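Local coordinates for peptidoglycan D,D-transpeptidase FtsI (Yersinia pestis, PDB 6SYN), which probably cross-links peptidoglycan as a class B penicillin-binding protein with D,D-transpeptidase activity, and is held here as a covalent adduct with the beta-lactam-derived ligand CB9, at residues A[246-254]-A[452-461]; A[277-288]-A[305-314]. All blocks are in the same frame, centred on the assembly; numbering follows the deposited sequence.

Both contacts lie in the penicillin-binding transpeptidase domain, and both reach the covalent ligand CB9. Contact 1 packs the loop of Ser252, which carries CB9 as a covalent adduct, against strand 455-461. Contact 2 packs the hairpin 277-288 on the helix that begins with Asn306, another residue of the CB9 pocket. Their centres are about 19 Å apart, yet they meet at the pocket, with Ser252 OG 4.0 Å from Asn306 OD1. Lys255 connects them further: its NZ donates to Asn306 OD1 and makes a weak bond with Ser252 OG. Ser252 and Lys255 fit the SxxK motif of this family, and Ser304 to Asn306 fit SxN. Along the sequence, contact 2 falls between the two segments of contact 1.

Contact 1 (A[246-254]-A[452-461]); sequences DIFEPGSTV and YMDRYLAYTA. With CB9 ((2R,4S)-2-[(1R)-1-{[(2S)-2-carboxy-2-phenylacetyl]amino}-2-oxoethyl]-5,5-dimethyl-1,3-thiazolidine-4-carboxylic acid), chain D.
Two tyrosine hydroxyls reach from 452-461 to Glu249 on the loop 246-254. Tyr459 OH donates to Glu249 O at 2.9 Å, from above the carbonyl plane. A second backbone oxygen, that of Pro250, lies over one face of the Tyr459 ring, displaced toward the rim. Tyr452 OH donates to Glu249 OE1 at 2.6 Å, on the syn lone pair. Carboxylate and ring are nearly coplanar, 14° apart, with OE1 at the ring edge. The other oxygen, OE2, accepts from Gly365 N, so both carboxylate oxygens are held.

The apolar packing centres on Leu457 and Phe248. Leu457 CD2 makes a CH-pi contact 3.9 Å from the centroid of the Phe248 ring. Leu457 CD1 comes within 3.5 Å of Phe248 CD1. Thr253 CG2 packs on Tyr459 CB at 3.8 Å. With chi1 at 55°, Thr253 OG1 turns back to donate to Pro250 O, while CG2 is left facing the strand.

The covalent link is Ser252 OG to CB9 C, 1.3 Å. Ser252 N gives a weak bond to CB9 O. Tyr456 touches the CB9 phenyl ring and stacks with Tyr485.

The contact joins the loop and 3-10 turn that lead into helix 255-264 to the five-stranded antiparallel sheet. Strand 455-464 runs between 437-446 and 471-478. Leu373 of helix 370-381 touches both Thr253 and Tyr459.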
loop_
_atom_site.group_PDB
_atom_site.type_symbol
_atom_site.label_atom_id
_atom_site.label_comp_id
_atom_site.label_asym_id
_atom_site.label_seq_id
_atom_site.Cartn_x
_atom_site.Cartn_y
_atom_site.Cartn_z
ATOM N N ASP A 246 8.414 0.428 -1.123
ATOM C CA ASP A 246 8.843 0.628 0.285
ATOM C C ASP A 246 9.057 -0.764 0.882
ATOM O O ASP A 246 8.101 -1.569 0.848
ATOM C CB ASP A 246 7.819 1.385 1.136
ATOM C CG ASP A 246 7.852 2.901 1.028
ATOM O OD1 ASP A 246 8.867 3.450 0.541
ATOM O OD2 ASP A 246 6.865 3.522 1.462
ATOM N N ILE A 247 10.259 -1.061 1.374
ATOM C CA ILE A 247 10.474 -2.240 2.265
ATOM C C ILE A 247 10.815 -1.697 3.656
ATOM O O ILE A 247 11.678 -0.813 3.756
ATOM C CB ILE A 247 11.491 -3.262 1.706
ATOM C CG1 ILE A 247 12.953 -2.937 2.035
ATOM C CG2 ILE A 247 11.270 -3.486 0.214
ATOM C CD1 ILE A 247 13.535 -1.753 1.313
ATOM N N PHE A 248 10.081 -2.156 4.668
ATOM C CA PHE A 248 10.139 -1.661 6.065
ATOM C C PHE A 248 10.367 -2.830 7.020
ATOM O O PHE A 248 9.898 -3.953 6.726
ATOM C CB PHE A 248 8.822 -0.999 6.480
ATOM C CG PHE A 248 8.484 0.296 5.790
ATOM C CD1 PHE A 248 9.377 1.357 5.787
ATOM C CD2 PHE A 248 7.253 0.470 5.180
ATOM C CE1 PHE A 248 9.057 2.553 5.158
ATOM C CE2 PHE A 248 6.928 1.670 4.567
ATOM C CZ PHE A 248 7.831 2.709 4.555
ATOM N N GLU A 249 11.014 -2.552 8.152
ATOM C CA GLU A 249 11.016 -3.452 9.332
ATOM C C GLU A 249 9.579 -3.558 9.860
ATOM O O GLU A 249 8.931 -2.545 10.140
ATOM C CB GLU A 249 12.051 -2.962 10.346
ATOM C CG GLU A 249 13.474 -3.188 9.867
ATOM C CD GLU A 249 14.530 -3.290 10.952
ATOM O OE1 GLU A 249 14.910 -2.237 11.502
ATOM O OE2 GLU A 249 14.973 -4.422 11.243
ATOM N N PRO A 250 9.016 -4.787 9.952
ATOM C CA PRO A 250 7.616 -4.981 10.340
ATOM C C PRO A 250 7.296 -4.643 11.803
ATOM O O PRO A 250 6.147 -4.373 12.091
ATOM C CB PRO A 250 7.350 -6.473 10.085
ATOM C CG PRO A 250 8.717 -7.109 10.143
ATOM C CD PRO A 250 9.674 -6.057 9.618
ATOM N N GLY A 251 8.302 -4.668 12.680
ATOM C CA GLY A 251 8.138 -4.348 14.110
ATOM C C GLY A 251 7.136 -5.291 14.767
ATOM O O GLY A 251 7.021 -6.443 14.363
ATOM N N SER A 252 6.374 -4.773 15.736
ATOM C CA SER A 252 5.548 -5.612 16.593
ATOM C C SER A 252 4.404 -6.379 15.919
ATOM O O SER A 252 3.771 -7.218 16.556
ATOM C CB SER A 252 5.105 -4.853 17.847
ATOM O OG SER A 252 6.128 -4.280 18.704
ATOM N N THR A 253 4.190 -6.131 14.615
ATOM C CA THR A 253 3.186 -6.831 13.822
ATOM C C THR A 253 3.554 -8.314 13.619
ATOM O O THR A 253 2.639 -9.085 13.273
ATOM C CB THR A 253 2.954 -6.125 12.477
ATOM O OG1 THR A 253 4.201 -5.998 11.794
ATOM C CG2 THR A 253 2.319 -4.758 12.628
ATOM N N VAL A 254 4.822 -8.704 13.809
ATOM C CA VAL A 254 5.307 -10.117 13.685
ATOM C C VAL A 254 4.767 -10.982 14.833
ATOM O O VAL A 254 4.631 -12.207 14.623
ATOM C CB VAL A 254 6.845 -10.207 13.647
ATOM C CG1 VAL A 254 7.420 -9.537 12.413
ATOM C CG2 VAL A 254 7.490 -9.666 14.913
ATOM N N TYR A 452 19.316 3.820 14.524
ATOM C CA TYR A 452 17.875 4.102 14.748
ATOM C C TYR A 452 17.672 5.570 15.104
ATOM O O TYR A 452 18.397 6.114 15.957
ATOM C CB TYR A 452 17.279 3.166 15.801
ATOM C CG TYR A 452 17.070 1.791 15.234
ATOM C CD1 TYR A 452 16.037 1.550 14.343
ATOM C CD2 TYR A 452 17.963 0.766 15.491
ATOM C CE1 TYR A 452 15.858 0.304 13.766
ATOM C CE2 TYR A 452 17.798 -0.486 14.923
ATOM C CZ TYR A 452 16.742 -0.717 14.057
ATOM O OH TYR A 452 16.562 -1.942 13.490
ATOM N N MET A 453 16.686 6.170 14.441
ATOM C CA MET A 453 16.234 7.561 14.669
ATOM C C MET A 453 15.033 7.499 15.615
ATOM O O MET A 453 14.515 6.385 15.845
ATOM C CB MET A 453 15.828 8.236 13.353
ATOM C CG MET A 453 16.636 7.803 12.141
ATOM S SD MET A 453 15.955 8.528 10.633
ATOM C CE MET A 453 16.172 7.178 9.476
ATOM N N ASP A 454 14.622 8.648 16.149
ATOM C CA ASP A 454 13.369 8.792 16.933
ATOM C C ASP A 454 12.281 9.272 15.965
ATOM O O ASP A 454 11.636 10.302 16.224
ATOM C CB ASP A 454 13.631 9.640 18.179
ATOM C CG ASP A 454 14.591 8.958 19.144
ATOM O OD1 ASP A 454 14.952 7.782 18.888
ATOM O OD2 ASP A 454 14.980 9.602 20.142
ATOM N N ARG A 455 12.126 8.509 14.880
ATOM C CA ARG A 455 11.111 8.647 13.806
ATOM C C ARG A 455 10.496 7.250 13.656
ATOM O O ARG A 455 11.225 6.264 13.896
ATOM C CB ARG A 455 11.791 9.215 12.554
ATOM C CG ARG A 455 12.758 10.352 12.866
ATOM C CD ARG A 455 13.341 11.081 11.671
ATOM N NE ARG A 455 12.356 11.907 10.979
ATOM C CZ ARG A 455 12.438 13.223 10.783
ATOM N NH1 ARG A 455 13.477 13.918 11.221
ATOM N NH2 ARG A 455 11.470 13.846 10.131
ATOM N N TYR A 456 9.199 7.144 13.357
ATOM C CA TYR A 456 8.438 5.881 13.562
ATOM C C TYR A 456 7.552 5.541 12.358
ATOM O O TYR A 456 7.112 6.449 11.631
ATOM C CB TYR A 456 7.619 5.973 14.852
ATOM C CG TYR A 456 8.406 6.439 16.051
ATOM C CD1 TYR A 456 9.246 5.575 16.735
ATOM C CD2 TYR A 456 8.330 7.752 16.490
ATOM C CE1 TYR A 456 9.979 5.998 17.833
ATOM C CE2 TYR A 456 9.057 8.193 17.584
ATOM C CZ TYR A 456 9.885 7.313 18.258
ATOM O OH TYR A 456 10.603 7.739 19.339
ATOM N N LEU A 457 7.340 4.236 12.160
ATOM C CA LEU A 457 6.286 3.650 11.295
ATOM C C LEU A 457 5.097 3.251 12.176
ATOM O O LEU A 457 5.206 2.231 12.880
ATOM C CB LEU A 457 6.841 2.414 10.581
ATOM C CG LEU A 457 8.044 2.651 9.676
ATOM C CD1 LEU A 457 8.652 1.326 9.252
ATOM C CD2 LEU A 457 7.649 3.473 8.460
ATOM N N ALA A 458 4.014 4.029 12.138
ATOM C CA ALA A 458 2.742 3.723 12.830
ATOM C C ALA A 458 2.017 2.635 12.035
ATOM O O ALA A 458 1.587 2.910 10.898
ATOM C CB ALA A 458 1.903 4.967 12.998
ATOM N N TYR A 459 1.921 1.443 12.627
ATOM C CA TYR A 459 1.352 0.209 12.033
ATOM C C TYR A 459 0.025 -0.146 12.703
ATOM O O TYR A 459 -0.096 -0.021 13.932
ATOM C CB TYR A 459 2.277 -0.984 12.271
ATOM C CG TYR A 459 3.399 -1.193 11.289
ATOM C CD1 TYR A 459 3.158 -1.727 10.035
ATOM C CD2 TYR A 459 4.714 -0.944 11.644
ATOM C CE1 TYR A 459 4.187 -1.977 9.144
ATOM C CE2 TYR A 459 5.756 -1.182 10.763
ATOM C CZ TYR A 459 5.490 -1.702 9.509
ATOM O OH TYR A 459 6.507 -1.944 8.633
ATOM N N THR A 460 -0.929 -0.630 11.912
ATOM C CA THR A 460 -2.055 -1.476 12.383
ATOM C C THR A 460 -2.393 -2.456 11.259
ATOM O O THR A 460 -2.721 -2.004 10.149
ATOM C CB THR A 460 -3.233 -0.628 12.877
ATOM O OG1 THR A 460 -2.860 -0.086 14.145
ATOM C CG2 THR A 460 -4.515 -1.417 13.034
ATOM N N ALA A 461 -2.249 -3.748 11.542
ATOM C CA ALA A 461 -2.599 -4.868 10.642
ATOM C C ALA A 461 -3.677 -5.701 11.332
ATOM O O ALA A 461 -3.734 -5.666 12.578
ATOM C CB ALA A 461 -1.375 -5.691 10.338
HETATM C C CB9 D . 6.397 -2.973 18.647
HETATM N N CB9 D . 7.669 -1.229 19.927
HETATM O O CB9 D . 6.241 -2.275 17.674
HETATM C CA CB9 D . 6.926 -2.490 19.992
HETATM C CB CB9 D . 5.781 -2.491 21.046
HETATM C CAA CB9 D . 3.360 -0.210 22.526
HETATM C CAB CB9 D . 4.973 1.281 21.343
HETATM O OAD CB9 D . 2.411 0.469 19.453
HETATM O OAE CB9 D . 11.879 0.758 20.693
HETATM O OAF CB9 D . 9.637 -2.267 20.192
HETATM O OAG CB9 D . 2.124 -1.679 19.492
HETATM O OAH CB9 D . 11.106 -0.153 18.933
HETATM C CAJ CB9 D . 7.703 3.872 21.238
HETATM C CAK CB9 D . 7.930 3.066 22.329
HETATM C CAL CB9 D . 8.095 3.457 19.988
HETATM C CAM CB9 D . 8.550 1.836 22.168
HETATM C CAN CB9 D . 8.711 2.223 19.819
HETATM N NAP CB9 D . 4.444 -2.288 20.471
HETATM S SAQ CB9 D . 5.939 -1.126 22.240
HETATM C CAR CB9 D . 2.785 -0.673 19.663
HETATM C CAS CB9 D . 10.991 0.246 20.064
HETATM C CAT CB9 D . 8.967 -1.236 20.251
HETATM C CAU CB9 D . 8.917 1.381 20.908
HETATM C CAX CB9 D . 4.218 -0.867 20.186
HETATM C CAY CB9 D . 9.641 0.047 20.780
HETATM C CAZ CB9 D . 4.521 -0.155 21.547
#

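Contact 2 (A[277-288]-A[305-314]); sequences LPYFVNGHQIKD and SNVGVSKLAL. With CB9 ((2R,4S)-2-[(1R)-1-{[(2S)-2-carboxy-2-phenylacetyl]amino}-2-oxoethyl]-5,5-dimethyl-1,3-thiazolidine-4-carboxylic acid), chain D.
The Tyr279 ring has Lys311 over one face and Ser310 at its edge. Tyr279 CG stands between its backbone N and carbonyl carbon (chi1 80°), which lays the ring alongside Lys311. Lys311 CE sits over the ring centre, 4.1 Å from the centroid of Tyr279, in a CH-pi contact. Lys311 NZ continues beyond the ring to Asn275 O and to a water that also donates to Leu277 O. At the edge, in the ring plane, Tyr279 OH donates to Ser310 OG at 2.5 Å. Ser310 OG donates to Val307 O.

The Asp288 carboxylate accepts bonds from the N-cap residue and the first residues of helix 306-314. Asp288 OD1 accepts from Val307 N at 3.0 Å, nearly straight at 164°, and more weakly from Asn306 N. Asp288 OD2 accepts from Ser305 OG at 2.6 Å. Ser305 OG also caps the helix by accepting from Gly308 N at 2.9 Å. The helix dipole would probably favour the negative charge of Asp288 there.

Asn306 ND2 donates to CB9 OAF at 2.8 Å and to a water bound to Lys287 O. With OD1 held by Lys255, both ends of the amide are fixed. Asn306 fits the asparagine of the SxN motif.

Val307 CG2 packs on Ile286 CG2 at 3.9 Å. Val281 CG2 and Leu314 CD1 meet tip to tip, 4.1 Å apart.

The hairpin, closed by a type I' turn, thus packs on the helix that starts at this motif. Val309 and Leu312 of that helix pack on helix 255-264, and Val281 and Leu314 touch helix 354-360.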
loop_
_atom_site.group_PDB
_atom_site.type_symbol
_atom_site.label_atom_id
_atom_site.label_comp_id
_atom_site.label_asym_id
_atom_site.label_seq_id
_atom_site.Cartn_x
_atom_site.Cartn_y
_atom_site.Cartn_z
ATOM N N LEU A 277 9.220 -8.645 33.377
ATOM C CA LEU A 277 10.096 -7.605 33.983
ATOM C C LEU A 277 11.300 -7.364 33.074
ATOM O O LEU A 277 11.676 -8.235 32.293
ATOM C CB LEU A 277 10.534 -8.056 35.380
ATOM C CG LEU A 277 9.416 -8.107 36.419
ATOM C CD1 LEU A 277 9.855 -8.882 37.652
ATOM C CD2 LEU A 277 8.963 -6.704 36.799
ATOM N N PRO A 278 11.944 -6.174 33.148
ATOM C CA PRO A 278 13.141 -5.899 32.354
ATOM C C PRO A 278 14.241 -6.918 32.670
ATOM O O PRO A 278 14.380 -7.257 33.828
ATOM C CB PRO A 278 13.572 -4.496 32.801
ATOM C CG PRO A 278 12.306 -3.883 33.363
ATOM C CD PRO A 278 11.566 -5.039 34.003
ATOM N N TYR A 279 14.950 -7.402 31.647
ATOM C CA TYR A 279 16.104 -8.329 31.794
ATOM C C TYR A 279 17.134 -8.029 30.703
ATOM O O TYR A 279 16.869 -7.170 29.829
ATOM C CB TYR A 279 15.642 -9.787 31.803
ATOM C CG TYR A 279 15.342 -10.406 30.460
ATOM C CD1 TYR A 279 14.342 -9.907 29.641
ATOM C CD2 TYR A 279 16.030 -11.530 30.026
ATOM C CE1 TYR A 279 14.048 -10.494 28.420
ATOM C CE2 TYR A 279 15.752 -12.126 28.806
ATOM C CZ TYR A 279 14.755 -11.607 27.999
ATOM O OH TYR A 279 14.470 -12.195 26.798
ATOM N N PHE A 280 18.291 -8.695 30.783
ATOM C CA PHE A 280 19.452 -8.451 29.891
ATOM C C PHE A 280 19.627 -9.639 28.942
ATOM O O PHE A 280 19.424 -10.809 29.332
ATOM C CB PHE A 280 20.716 -8.128 30.694
ATOM C CG PHE A 280 20.770 -6.717 31.229
ATOM C CD1 PHE A 280 20.943 -5.639 30.376
ATOM C CD2 PHE A 280 20.649 -6.464 32.590
ATOM C CE1 PHE A 280 20.992 -4.342 30.870
ATOM C CE2 PHE A 280 20.699 -5.167 33.082
ATOM C CZ PHE A 280 20.869 -4.108 32.222
ATOM N N VAL A 281 19.965 -9.286 27.701
ATOM C CA VAL A 281 20.280 -10.181 26.554
ATOM C C VAL A 281 21.557 -9.614 25.914
ATOM O O VAL A 281 21.482 -8.518 25.311
ATOM C CB VAL A 281 19.076 -10.237 25.591
ATOM C CG1 VAL A 281 19.355 -11.045 24.331
ATOM C CG2 VAL A 281 17.835 -10.764 26.296
ATOM N N ASN A 282 22.699 -10.276 26.131
ATOM C CA ASN A 282 24.043 -9.855 25.640
ATOM C C ASN A 282 24.410 -8.465 26.185
ATOM O O ASN A 282 25.166 -7.742 25.488
ATOM C CB ASN A 282 24.127 -9.807 24.108
ATOM C CG ASN A 282 23.933 -11.138 23.407
ATOM O OD1 ASN A 282 23.594 -11.164 22.223
ATOM N ND2 ASN A 282 24.172 -12.240 24.102
ATOM N N GLY A 283 23.896 -8.088 27.363
ATOM C CA GLY A 283 24.198 -6.798 28.016
ATOM C C GLY A 283 23.352 -5.643 27.496
ATOM O O GLY A 283 23.620 -4.499 27.920
ATOM N N HIS A 284 22.384 -5.917 26.611
ATOM C CA HIS A 284 21.320 -4.970 26.168
ATOM C C HIS A 284 20.037 -5.251 26.967
ATOM O O HIS A 284 19.675 -6.441 27.108
ATOM C CB HIS A 284 21.065 -5.086 24.654
ATOM C CG HIS A 284 22.235 -4.738 23.789
ATOM N ND1 HIS A 284 22.851 -5.672 22.971
ATOM C CD2 HIS A 284 22.893 -3.573 23.598
ATOM C CE1 HIS A 284 23.838 -5.097 22.320
ATOM N NE2 HIS A 284 23.887 -3.809 22.688
ATOM N N GLN A 285 19.376 -4.207 27.477
ATOM C CA GLN A 285 18.125 -4.322 28.278
ATOM C C GLN A 285 16.921 -4.467 27.338
ATOM O O GLN A 285 16.686 -3.546 26.541
ATOM C CB GLN A 285 17.932 -3.104 29.191
ATOM C CG GLN A 285 16.964 -3.357 30.343
ATOM C CD GLN A 285 16.669 -2.141 31.188
ATOM O OE1 GLN A 285 16.140 -2.251 32.291
ATOM N NE2 GLN A 285 16.995 -0.964 30.675
ATOM N N ILE A 286 16.193 -5.584 27.424
ATOM C CA ILE A 286 14.817 -5.713 26.861
ATOM C C ILE A 286 13.858 -5.237 27.954
ATOM O O ILE A 286 13.762 -5.929 28.982
ATOM C CB ILE A 286 14.474 -7.150 26.413
ATOM C CG1 ILE A 286 15.629 -7.862 25.702
ATOM C CG2 ILE A 286 13.212 -7.144 25.562
ATOM C CD1 ILE A 286 15.984 -7.284 24.360
ATOM N N LYS A 287 13.214 -4.084 27.765
ATOM C CA LYS A 287 12.132 -3.614 28.670
ATOM C C LYS A 287 10.895 -3.265 27.840
ATOM O O LYS A 287 11.028 -2.987 26.626
ATOM C CB LYS A 287 12.598 -2.454 29.558
ATOM C CG LYS A 287 12.926 -1.145 28.850
ATOM C CD LYS A 287 12.742 0.062 29.750
ATOM C CE LYS A 287 13.135 1.371 29.098
ATOM N NZ LYS A 287 12.811 2.526 29.969
ATOM N N ASP A 288 9.738 -3.310 28.493
ATOM C CA ASP A 288 8.418 -3.027 27.884
ATOM C C ASP A 288 8.054 -1.566 28.158
ATOM O O ASP A 288 8.538 -1.000 29.161
ATOM C CB ASP A 288 7.364 -4.001 28.413
ATOM C CG ASP A 288 7.441 -5.383 27.789
ATOM O OD1 ASP A 288 8.079 -5.515 26.733
ATOM O OD2 ASP A 288 6.853 -6.313 28.364
ATOM N N SER A 305 4.029 -6.977 24.539
ATOM C CA SER A 305 5.205 -7.251 25.406
ATOM C C SER A 305 6.409 -7.646 24.542
ATOM O O SER A 305 6.353 -8.702 23.887
ATOM C CB SER A 305 4.891 -8.307 26.436
ATOM O OG SER A 305 5.991 -8.507 27.313
ATOM N N ASN A 306 7.460 -6.823 24.555
ATOM C CA ASN A 306 8.763 -7.120 23.902
ATOM C C ASN A 306 9.480 -8.209 24.709
ATOM O O ASN A 306 10.012 -9.140 24.082
ATOM C CB ASN A 306 9.649 -5.878 23.762
ATOM C CG ASN A 306 9.194 -4.912 22.686
ATOM O OD1 ASN A 306 8.247 -5.173 21.950
ATOM N ND2 ASN A 306 9.876 -3.787 22.580
ATOM N N VAL A 307 9.491 -8.093 26.041
ATOM C CA VAL A 307 10.113 -9.099 26.957
ATOM C C VAL A 307 9.423 -10.446 26.715
ATOM O O VAL A 307 10.143 -11.456 26.530
ATOM C CB VAL A 307 10.019 -8.682 28.439
ATOM C CG1 VAL A 307 10.278 -9.855 29.373
ATOM C CG2 VAL A 307 10.951 -7.526 28.771
ATOM N N GLY A 308 8.083 -10.435 26.733
ATOM C CA GLY A 308 7.201 -11.592 26.488
ATOM C C GLY A 308 7.633 -12.387 25.270
ATOM O O GLY A 308 7.925 -13.585 25.438
ATOM N N VAL A 309 7.705 -11.739 24.100
ATOM C CA VAL A 309 8.034 -12.393 22.794
ATOM C C VAL A 309 9.532 -12.723 22.738
ATOM O O VAL A 309 9.878 -13.729 22.085
ATOM C CB VAL A 309 7.601 -11.557 21.568
ATOM C CG1 VAL A 309 6.088 -11.456 21.463
ATOM C CG2 VAL A 309 8.236 -10.175 21.532
ATOM N N SER A 310 10.392 -11.911 23.361
ATOM C CA SER A 310 11.857 -12.161 23.423
ATOM C C SER A 310 12.103 -13.469 24.180
ATOM O O SER A 310 12.974 -14.253 23.758
ATOM C CB SER A 310 12.611 -11.020 24.059
ATOM O OG SER A 310 12.576 -11.125 25.477
ATOM N N LYS A 311 11.358 -13.697 25.260
ATOM C CA LYS A 311 11.507 -14.924 26.083
ATOM C C LYS A 311 11.006 -16.128 25.276
ATOM O O LYS A 311 11.597 -17.214 25.441
ATOM C CB LYS A 311 10.822 -14.756 27.443
ATOM C CG LYS A 311 11.662 -13.993 28.460
ATOM C CD LYS A 311 10.949 -13.675 29.748
ATOM C CE LYS A 311 11.854 -12.997 30.756
ATOM N NZ LYS A 311 11.364 -13.168 32.145
ATOM N N LEU A 312 9.997 -15.943 24.415
ATOM C CA LEU A 312 9.410 -17.030 23.577
ATOM C C LEU A 312 10.395 -17.416 22.465
ATOM O O LEU A 312 10.632 -18.623 22.279
ATOM C CB LEU A 312 8.063 -16.579 22.998
ATOM C CG LEU A 312 6.934 -16.347 24.006
ATOM C CD1 LEU A 312 5.651 -15.933 23.295
ATOM C CD2 LEU A 312 6.691 -17.579 24.869
ATOM N N ALA A 313 10.945 -16.425 21.761
ATOM C CA ALA A 313 12.022 -16.589 20.755
ATOM C C ALA A 313 13.183 -17.400 21.343
ATOM O O ALA A 313 13.587 -18.384 20.698
ATOM C CB ALA A 313 12.502 -15.242 20.288
ATOM N N LEU A 314 13.694 -16.998 22.515
ATOM C CA LEU A 314 14.969 -17.513 23.090
ATOM C C LEU A 314 14.756 -18.863 23.793
ATOM O O LEU A 314 15.770 -19.499 24.130
ATOM C CB LEU A 314 15.567 -16.467 24.042
ATOM C CG LEU A 314 16.262 -15.287 23.361
ATOM C CD1 LEU A 314 16.474 -14.134 24.333
ATOM C CD2 LEU A 314 17.591 -15.705 22.753
HETATM C C CB9 D . 6.397 -2.973 18.647
HETATM N N CB9 D . 7.669 -1.229 19.927
HETATM O O CB9 D . 6.241 -2.275 17.674
HETATM C CA CB9 D . 6.926 -2.490 19.992
HETATM C CB CB9 D . 5.781 -2.491 21.046
HETATM C CAA CB9 D . 3.360 -0.210 22.526
HETATM C CAB CB9 D . 4.973 1.281 21.343
HETATM O OAD CB9 D . 2.411 0.469 19.453
HETATM O OAE CB9 D . 11.879 0.758 20.693
HETATM O OAF CB9 D . 9.637 -2.267 20.192
HETATM O OAG CB9 D . 2.124 -1.679 19.492
HETATM O OAH CB9 D . 11.106 -0.153 18.933
HETATM C CAJ CB9 D . 7.703 3.872 21.238
HETATM C CAK CB9 D . 7.930 3.066 22.329
HETATM C CAL CB9 D . 8.095 3.457 19.988
HETATM C CAM CB9 D . 8.550 1.836 22.168
HETATM C CAN CB9 D . 8.711 2.223 19.819
HETATM N NAP CB9 D . 4.444 -2.288 20.471
HETATM S SAQ CB9 D . 5.939 -1.126 22.240
HETATM C CAR CB9 D . 2.785 -0.673 19.663
HETATM C CAS CB9 D . 10.991 0.246 20.064
HETATM C CAT CB9 D . 8.967 -1.236 20.251
HETATM C CAU CB9 D . 8.917 1.381 20.908
HETATM C CAX CB9 D . 4.218 -0.867 20.186
HETATM C CAY CB9 D . 9.641 0.047 20.780
HETATM C CAZ CB9 D . 4.521 -0.155 21.547
HETATM O O HOH W 1 12.057 -10.702 33.207
HETATM O O HOH W 2 12.243 -2.954 23.862
#